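Local structure of beta-N-acetylhexosaminidase (Bacteroides fragilis, 4PYS) at residues A[356-364]-A[379-390]. The protein probably hydrolyses terminal beta-linked N-acetylhexosamine residues from glycans and glycoconjugates, as a glycoside hydrolase of family 20. Sequence-based numbering, arbitrary orientation.
Sequences VVIQWWNWR and YPVICGTNYYTY. With FMT (formic acid), chain I; FMT (formic acid), chain J; FMT (formic acid), chain H.
Ile358 and Trp360 bond to the chain at Pro380, Ile382 and Gly384, joining two neighbouring parallel strands of the family 20 TIM barrel; the intervening crossover carries helix 369-376. Ile358 N gives a nearly straight bond to Pro380 O (2.8 Å, 174°), and Ile358 O takes Ile382 N; Trp360 N and O repeat the pattern with Ile382 O and Gly384 N. Asn386 N reaches Trp361 O at 2.7 Å, so backbone bonding continues past the last bridge into the loops at the strands' C-terminal ends, where TIM barrels keep their active sites.

On the helix side of the sheet, Thr385 CG2 sits over the Trp360 six-membered ring, 3.5 Å from its centroid, a CH-pi contact, while Cys383 SG meets the ring edge, 3.8 Å from CE3. On the barrel-interior side, Val357 CG1 packs on Ile382 CD1, and Gln359 OE1 and NE2 hydrogen-bond to His287 NE2 and Ser432 OG.

In the loops, Tyr390 OH lies 3.4 Å from Trp361 CB and binds a glycerol, probably from the crystallisation liquor, consistent with a pocket; Trp361 NE1 bonds to Asp343. The rims of Trp363 and Tyr387 meet, and Arg364 CD comes within 3.3 Å of Tyr387 OH, itself bonded to Ala404 O, with CB over the ring face.

With Asn386 CG between its own N and carbonyl carbon (chi1 43°), the amide faces 362-364: ND2 donates to a formic acid, probably also from the liquor, and from above the carbonyl plane to Asn362 OD1, which also caps Gly365 N, while OD1 receives Arg364 N in plane, on a lone pair, at 3.1 Å.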
loop_
_atom_site.group_PDB
_atom_site.type_symbol
_atom_site.label_atom_id
_atom_site.label_comp_id
_atom_site.label_asym_id
_atom_site.label_seq_id
_atom_site.Cartn_x
_atom_site.Cartn_y
_atom_site.Cartn_z
ATOM N N VAL A 356 -5.807 -14.873 -9.890
ATOM C CA VAL A 356 -5.790 -13.478 -10.335
ATOM C C VAL A 356 -6.654 -12.570 -9.457
ATOM O O VAL A 356 -7.771 -12.930 -9.092
ATOM C CB VAL A 356 -6.225 -13.373 -11.816
ATOM C CG1 VAL A 356 -6.540 -11.934 -12.196
ATOM C CG2 VAL A 356 -5.140 -13.940 -12.725
ATOM N N VAL A 357 -6.116 -11.398 -9.116
ATOM C CA VAL A 357 -6.838 -10.357 -8.386
ATOM C C VAL A 357 -6.828 -9.111 -9.272
ATOM O O VAL A 357 -5.827 -8.837 -9.947
ATOM C CB VAL A 357 -6.156 -10.060 -7.032
ATOM C CG1 VAL A 357 -6.828 -8.890 -6.308
ATOM C CG2 VAL A 357 -6.161 -11.313 -6.160
ATOM N N ILE A 358 -7.940 -8.382 -9.292
ATOM C CA ILE A 358 -8.083 -7.194 -10.135
ATOM C C ILE A 358 -8.074 -5.903 -9.314
ATOM O O ILE A 358 -8.846 -5.759 -8.366
ATOM C CB ILE A 358 -9.402 -7.256 -10.945
ATOM C CG1 ILE A 358 -9.403 -8.475 -11.880
ATOM C CG2 ILE A 358 -9.608 -5.971 -11.729
ATOM C CD1 ILE A 358 -8.265 -8.497 -12.890
ATOM N N GLN A 359 -7.211 -4.958 -9.679
ATOM C CA GLN A 359 -7.192 -3.672 -8.996
ATOM C C GLN A 359 -7.947 -2.660 -9.845
ATOM O O GLN A 359 -7.495 -2.268 -10.922
ATOM C CB GLN A 359 -5.764 -3.199 -8.712
ATOM C CG GLN A 359 -5.724 -1.943 -7.846
ATOM C CD GLN A 359 -4.408 -1.781 -7.101
ATOM O OE1 GLN A 359 -3.428 -2.469 -7.387
ATOM N NE2 GLN A 359 -4.382 -0.863 -6.144
ATOM N N TRP A 360 -9.127 -2.289 -9.360
ATOM C CA TRP A 360 -10.067 -1.431 -10.075
ATOM C C TRP A 360 -9.657 0.019 -9.865
ATOM O O TRP A 360 -9.575 0.475 -8.723
ATOM C CB TRP A 360 -11.466 -1.698 -9.511
ATOM C CG TRP A 360 -12.557 -0.753 -9.926
ATOM C CD1 TRP A 360 -12.744 -0.170 -11.149
ATOM C CD2 TRP A 360 -13.618 -0.288 -9.091
ATOM N NE1 TRP A 360 -13.869 0.636 -11.115
ATOM C CE2 TRP A 360 -14.419 0.576 -9.862
ATOM C CE3 TRP A 360 -13.966 -0.520 -7.755
ATOM C CZ2 TRP A 360 -15.555 1.213 -9.339
ATOM C CZ3 TRP A 360 -15.093 0.115 -7.237
ATOM C CH2 TRP A 360 -15.869 0.969 -8.029
ATOM N N TRP A 361 -9.381 0.745 -10.949
ATOM C CA TRP A 361 -8.780 2.078 -10.791
ATOM C C TRP A 361 -9.369 3.214 -11.639
ATOM O O TRP A 361 -9.402 4.359 -11.187
ATOM C CB TRP A 361 -7.265 2.022 -11.024
ATOM C CG TRP A 361 -6.894 1.901 -12.475
ATOM C CD1 TRP A 361 -6.712 0.745 -13.183
ATOM C CD2 TRP A 361 -6.628 2.979 -13.389
ATOM N NE1 TRP A 361 -6.362 1.041 -14.487
ATOM C CE2 TRP A 361 -6.303 2.404 -14.634
ATOM C CE3 TRP A 361 -6.635 4.375 -13.271
ATOM C CZ2 TRP A 361 -5.992 3.182 -15.761
ATOM C CZ3 TRP A 361 -6.329 5.143 -14.390
ATOM C CH2 TRP A 361 -6.011 4.546 -15.614
ATOM N N ASN A 362 -9.798 2.933 -12.867
ATOM C CA ASN A 362 -10.171 4.046 -13.743
ATOM C C ASN A 362 -11.656 4.407 -13.712
ATOM O O ASN A 362 -12.374 4.203 -14.689
ATOM C CB ASN A 362 -9.696 3.818 -15.185
ATOM C CG ASN A 362 -9.671 5.100 -15.994
ATOM O OD1 ASN A 362 -10.110 6.152 -15.524
ATOM N ND2 ASN A 362 -9.159 5.020 -17.217
ATOM N N TRP A 363 -12.102 4.955 -12.583
ATOM C CA TRP A 363 -13.473 5.447 -12.451
ATOM C C TRP A 363 -13.742 6.572 -13.442
ATOM O O TRP A 363 -14.766 6.574 -14.137
ATOM C CB TRP A 363 -13.713 5.958 -11.029
ATOM C CG TRP A 363 -15.056 6.615 -10.866
ATOM C CD1 TRP A 363 -15.340 7.949 -10.970
ATOM C CD2 TRP A 363 -16.296 5.963 -10.575
ATOM N NE1 TRP A 363 -16.683 8.164 -10.760
ATOM C CE2 TRP A 363 -17.291 6.959 -10.514
ATOM C CE3 TRP A 363 -16.662 4.633 -10.358
ATOM C CZ2 TRP A 363 -18.628 6.664 -10.242
ATOM C CZ3 TRP A 363 -17.989 4.343 -10.082
ATOM C CH2 TRP A 363 -18.956 5.353 -10.027
ATOM N N ARG A 364 -12.817 7.526 -13.507
ATOM C CA ARG A 364 -13.005 8.715 -14.340
ATOM C C ARG A 364 -13.246 8.358 -15.801
ATOM O O ARG A 364 -14.132 8.920 -16.451
ATOM C CB ARG A 364 -11.818 9.676 -14.192
ATOM C CG ARG A 364 -12.088 11.061 -14.750
ATOM C CD ARG A 364 -11.016 12.049 -14.342
ATOM N NE ARG A 364 -9.842 11.957 -15.196
ATOM C CZ ARG A 364 -9.699 12.617 -16.339
ATOM N NH1 ARG A 364 -10.664 13.416 -16.775
ATOM N NH2 ARG A 364 -8.591 12.475 -17.052
ATOM N N TYR A 379 -13.291 -12.887 -10.249
ATOM C CA TYR A 379 -11.991 -12.392 -9.795
ATOM C C TYR A 379 -12.191 -11.507 -8.572
ATOM O O TYR A 379 -13.032 -10.610 -8.593
ATOM C CB TYR A 379 -11.308 -11.529 -10.867
ATOM C CG TYR A 379 -11.068 -12.179 -12.221
ATOM C CD1 TYR A 379 -10.739 -13.522 -12.333
ATOM C CD2 TYR A 379 -11.143 -11.422 -13.390
ATOM C CE1 TYR A 379 -10.511 -14.103 -13.579
ATOM C CE2 TYR A 379 -10.919 -11.989 -14.633
ATOM C CZ TYR A 379 -10.606 -13.331 -14.724
ATOM O OH TYR A 379 -10.380 -13.903 -15.961
ATOM N N PRO A 380 -11.400 -11.732 -7.508
ATOM C CA PRO A 380 -11.403 -10.791 -6.375
ATOM C C PRO A 380 -10.941 -9.406 -6.812
ATOM O O PRO A 380 -10.168 -9.297 -7.769
ATOM C CB PRO A 380 -10.373 -11.392 -5.412
ATOM C CG PRO A 380 -10.256 -12.829 -5.803
ATOM C CD PRO A 380 -10.503 -12.877 -7.282
ATOM N N VAL A 381 -11.386 -8.372 -6.102
ATOM C CA VAL A 381 -11.172 -6.983 -6.511
ATOM C C VAL A 381 -10.628 -6.138 -5.378
ATOM O O VAL A 381 -11.106 -6.233 -4.240
ATOM C CB VAL A 381 -12.511 -6.328 -6.932
ATOM C CG1 VAL A 381 -12.342 -4.827 -7.186
ATOM C CG2 VAL A 381 -13.067 -6.990 -8.144
ATOM N N ILE A 382 -9.643 -5.297 -5.696
ATOM C CA ILE A 382 -9.208 -4.229 -4.800
ATOM C C ILE A 382 -9.748 -2.912 -5.350
ATOM O O ILE A 382 -9.568 -2.618 -6.539
ATOM C CB ILE A 382 -7.669 -4.155 -4.745
ATOM C CG1 ILE A 382 -7.109 -5.429 -4.109
ATOM C CG2 ILE A 382 -7.209 -2.900 -3.963
ATOM C CD1 ILE A 382 -5.661 -5.720 -4.516
ATOM N N CYS A 383 -10.434 -2.137 -4.507
ATOM C CA CYS A 383 -11.043 -0.887 -4.958
ATOM C C CYS A 383 -10.064 0.258 -4.801
ATOM O O CYS A 383 -9.819 0.723 -3.686
ATOM C CB CYS A 383 -12.331 -0.587 -4.166
ATOM S SG CYS A 383 -13.575 -1.877 -4.275
ATOM N N GLY A 384 -9.505 0.722 -5.922
ATOM C CA GLY A 384 -8.506 1.779 -5.885
ATOM C C GLY A 384 -8.747 2.827 -6.951
ATOM O O GLY A 384 -7.845 3.168 -7.717
ATOM N N THR A 385 -9.963 3.358 -6.985
ATOM C CA THR A 385 -10.364 4.250 -8.072
ATOM C C THR A 385 -9.696 5.614 -7.986
ATOM O O THR A 385 -9.502 6.159 -6.886
ATOM C CB THR A 385 -11.897 4.404 -8.130
ATOM O OG1 THR A 385 -12.391 4.770 -6.837
ATOM C CG2 THR A 385 -12.533 3.091 -8.528
ATOM N N ASN A 386 -9.336 6.160 -9.146
ATOM C CA ASN A 386 -8.662 7.449 -9.188
ATOM C C ASN A 386 -9.450 8.545 -8.483
ATOM O O ASN A 386 -8.901 9.246 -7.627
ATOM C CB ASN A 386 -8.226 7.847 -10.619
ATOM C CG ASN A 386 -9.278 7.560 -11.691
ATOM O OD1 ASN A 386 -10.469 7.393 -11.420
ATOM N ND2 ASN A 386 -8.822 7.527 -12.946
ATOM N N TYR A 387 -10.728 8.683 -8.823
ATOM C CA TYR A 387 -11.669 9.349 -7.916
ATOM C C TYR A 387 -12.055 8.297 -6.871
ATOM O O TYR A 387 -12.684 7.304 -7.243
ATOM C CB TYR A 387 -12.960 9.710 -8.658
ATOM C CG TYR A 387 -12.887 10.858 -9.643
ATOM C CD1 TYR A 387 -11.695 11.528 -9.898
ATOM C CD2 TYR A 387 -14.034 11.281 -10.303
ATOM C CE1 TYR A 387 -11.651 12.589 -10.810
ATOM C CE2 TYR A 387 -14.001 12.328 -11.203
ATOM C CZ TYR A 387 -12.812 12.977 -11.453
ATOM O OH TYR A 387 -12.801 14.020 -12.355
ATOM N N TYR A 388 -11.704 8.459 -5.589
ATOM C CA TYR A 388 -10.881 9.545 -5.058
ATOM C C TYR A 388 -9.809 8.968 -4.143
ATOM O O TYR A 388 -9.673 9.365 -2.971
ATOM C CB TYR A 388 -11.755 10.506 -4.244
ATOM C CG TYR A 388 -12.755 11.251 -5.095
ATOM C CD1 TYR A 388 -12.329 12.181 -6.039
ATOM C CD2 TYR A 388 -14.126 11.053 -4.945
ATOM C CE1 TYR A 388 -13.230 12.871 -6.824
ATOM C CE2 TYR A 388 -15.035 11.749 -5.727
ATOM C CZ TYR A 388 -14.581 12.661 -6.662
ATOM O OH TYR A 388 -15.476 13.362 -7.452
ATOM N N THR A 389 -9.043 8.017 -4.675
ATOM C CA THR A 389 -7.957 7.424 -3.913
ATOM C C THR A 389 -6.588 7.787 -4.465
ATOM O O THR A 389 -5.576 7.403 -3.873
ATOM C CB THR A 389 -8.055 5.872 -3.835
ATOM O OG1 THR A 389 -7.634 5.277 -5.079
ATOM C CG2 THR A 389 -9.482 5.426 -3.489
ATOM N N TYR A 390 -6.542 8.505 -5.595
ATOM C CA TYR A 390 -5.262 8.936 -6.163
ATOM C C TYR A 390 -4.805 10.254 -5.550
ATOM O O TYR A 390 -5.180 11.337 -6.008
ATOM C CB TYR A 390 -5.332 9.063 -7.687
ATOM C CG TYR A 390 -5.159 7.736 -8.401
ATOM C CD1 TYR A 390 -5.393 6.527 -7.745
ATOM C CD2 TYR A 390 -4.745 7.696 -9.729
ATOM C CE1 TYR A 390 -5.222 5.297 -8.415
ATOM C CE2 TYR A 390 -4.575 6.489 -10.394
ATOM C CZ TYR A 390 -4.814 5.301 -9.738
ATOM O OH TYR A 390 -4.618 4.109 -10.430
HETATM C C FMT I . -10.339 -0.187 -14.082
HETATM O O1 FMT I . -10.190 0.800 -14.787
HETATM O O2 FMT I . -9.417 -0.769 -13.526
HETATM C C FMT J . -14.450 15.876 -8.780
HETATM O O1 FMT J . -14.827 15.019 -9.574
HETATM O O2 FMT J . -13.642 16.764 -9.062
HETATM C C FMT H . -5.422 8.830 -13.465
HETATM O O1 FMT H . -6.586 8.708 -13.839
HETATM O O2 FMT H . -4.730 9.826 -13.703
#